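Local coordinates for protein ATP grasp ligase (Microcystis aeruginosa MRC, PDB 5IG9) that probably acts as an ATP-grasp ligase that joins a carboxylate to a nucleophile at the expense of ATP, perhaps with ribosomal S6-glutamic acid ligase activity, at residues 41-46 with 102-107. Sequence-based numbering, arbitrary orientation.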
loop_
_atom_site.group_PDB
_atom_site.type_symbol
_atom_site.label_atom_id
_atom_site.label_comp_id
_atom_site.label_asym_id
_atom_site.label_seq_id
_atom_site.Cartn_x
_atom_site.Cartn_y
_atom_site.Cartn_z
ATOM N N VAL A 41 7.041 22.847 1.224
ATOM C CA VAL A 41 6.623 22.632 2.605
ATOM C C VAL A 41 7.749 21.957 3.371
ATOM O O VAL A 41 8.372 21.008 2.880
ATOM C CB VAL A 41 5.329 21.795 2.662
ATOM C CG1 VAL A 41 4.844 21.629 4.093
ATOM C CG2 VAL A 41 4.249 22.434 1.803
ATOM N N LYS A 42 8.028 22.459 4.572
ATOM C CA LYS A 42 9.028 21.879 5.459
ATOM C C LYS A 42 8.348 20.950 6.452
ATOM O O LYS A 42 7.412 21.356 7.149
ATOM C CB LYS A 42 9.795 22.968 6.212
ATOM C CG LYS A 42 10.556 23.937 5.331
ATOM C CD LYS A 42 11.523 23.209 4.414
ATOM C CE LYS A 42 12.800 24.009 4.220
ATOM N NZ LYS A 42 12.518 25.454 3.998
ATOM N N VAL A 43 8.825 19.712 6.523
ATOM C CA VAL A 43 8.321 18.722 7.465
ATOM C C VAL A 43 9.497 18.221 8.293
ATOM O O VAL A 43 10.518 17.796 7.739
ATOM C CB VAL A 43 7.618 17.554 6.748
ATOM C CG1 VAL A 43 7.035 16.577 7.760
ATOM C CG2 VAL A 43 6.526 18.071 5.823
ATOM N N ASP A 44 9.359 18.288 9.616
ATOM C CA ASP A 44 10.368 17.787 10.541
ATOM C C ASP A 44 9.721 16.743 11.437
ATOM O O ASP A 44 8.755 17.044 12.146
ATOM C CB ASP A 44 10.969 18.921 11.372
ATOM C CG ASP A 44 11.690 19.939 10.522
ATOM O OD1 ASP A 44 12.283 19.541 9.497
ATOM O OD2 ASP A 44 11.660 21.137 10.874
ATOM N N LEU A 45 10.256 15.522 11.402
ATOM C CA LEU A 45 9.689 14.379 12.110
ATOM C C LEU A 45 10.728 13.839 13.081
ATOM O O LEU A 45 11.724 13.241 12.661
ATOM C CB LEU A 45 9.245 13.300 11.126
ATOM C CG LEU A 45 8.289 13.802 10.048
ATOM C CD1 LEU A 45 7.963 12.690 9.067
ATOM C CD2 LEU A 45 7.035 14.356 10.688
ATOM N N TYR A 46 10.492 14.041 14.371
ATOM C CA TYR A 46 11.418 13.636 15.417
ATOM C C TYR A 46 10.925 12.362 16.091
ATOM O O TYR A 46 9.738 12.225 16.391
ATOM C CB TYR A 46 11.578 14.747 16.457
ATOM C CG TYR A 46 12.260 15.991 15.932
ATOM C CD1 TYR A 46 11.536 16.999 15.309
ATOM C CD2 TYR A 46 13.630 16.155 16.068
ATOM C CE1 TYR A 46 12.163 18.138 14.832
ATOM C CE2 TYR A 46 14.264 17.287 15.598
ATOM C CZ TYR A 46 13.529 18.275 14.981
ATOM O OH TYR A 46 14.171 19.399 14.514
ATOM N N ARG A 102 3.825 8.936 4.919
ATOM C CA ARG A 102 3.027 7.819 5.416
ATOM C C ARG A 102 3.409 7.464 6.844
ATOM O O ARG A 102 2.540 7.163 7.669
ATOM C CB ARG A 102 3.193 6.602 4.508
ATOM C CG ARG A 102 2.400 6.673 3.222
ATOM C CD ARG A 102 2.701 5.483 2.334
ATOM N NE ARG A 102 2.336 4.211 2.955
ATOM C CZ ARG A 102 1.165 3.605 2.786
ATOM N NH1 ARG A 102 0.237 4.159 2.019
ATOM N NH2 ARG A 102 0.920 2.449 3.387
ATOM N N GLY A 103 4.706 7.482 7.152
ATOM C CA GLY A 103 5.137 7.191 8.509
ATOM C C GLY A 103 4.691 8.252 9.494
ATOM O O GLY A 103 4.347 7.947 10.640
ATOM N N MET A 104 4.697 9.517 9.064
ATOM C CA MET A 104 4.180 10.591 9.904
ATOM C C MET A 104 2.713 10.361 10.238
ATOM O O MET A 104 2.312 10.430 11.404
ATOM C CB MET A 104 4.361 11.936 9.205
ATOM C CG MET A 104 3.722 13.086 9.957
ATOM S SD MET A 104 3.740 14.635 9.039
ATOM C CE MET A 104 2.269 14.451 8.036
ATOM N N ILE A 105 1.896 10.089 9.219
ATOM C CA ILE A 105 0.462 9.911 9.438
ATOM C C ILE A 105 0.201 8.692 10.311
ATOM O O ILE A 105 -0.628 8.733 11.229
ATOM C CB ILE A 105 -0.274 9.804 8.090
ATOM C CG1 ILE A 105 -0.062 11.080 7.280
ATOM C CG2 ILE A 105 -1.756 9.532 8.307
ATOM C CD1 ILE A 105 -0.521 10.969 5.851
ATOM N N ALA A 106 0.910 7.594 10.050
ATOM C CA ALA A 106 0.685 6.362 10.796
ATOM C C ALA A 106 1.131 6.465 12.248
ATOM O O ALA A 106 0.676 5.672 13.079
ATOM C CB ALA A 106 1.405 5.200 10.114
ATOM N N SER A 107 2.010 7.413 12.574
ATOM C CA SER A 107 2.468 7.587 13.945
ATOM C C SER A 107 1.603 8.550 14.742
ATOM O O SER A 107 1.631 8.510 15.976
ATOM C CB SER A 107 3.918 8.078 13.959
ATOM O OG SER A 107 4.764 7.173 13.274
#
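Met104, on the last turns of helix 87-107, meets Leu45 and Val43 of strand 42-47 through apolar packing alone. Two residues earlier, Arg102 faces elsewhere, its buried charge paired with Asp120 in a salt bridge. Met104 reaches the strand because its chain is extended through chi1 (174°) and chi2. Leu45 crosses it at about a right angle: CD1 lies 3.7 Å from Met104 CB, while CD2 comes within 3.6 Å of Met104 CG. Farther out, Met104 SD is 3.7 Å from Leu45 CD2 and 4.0 Å from Val43 CG1. A flexible, unbranched thioether can lie against both buried residues, whose branched apolar side chains suit a strand face turned to a helix. The contact joins a helix of the pre-ATP-grasp domain to the strand that, within this chain, is outermost in a three-stranded antiparallel sheet and pairs antiparallel with a strand of the second subunit; Phe32 touches both Met104 and Val43. Ile105 turns its hydrophobic side chain to Ile116 instead, and the small Ala106 packs on His124 of the second subunit. At Ser107, the short hydroxyl side chain folds back, and OG donates to Gly103 O over 2.8 Å from a position 24° off the carbonyl plane.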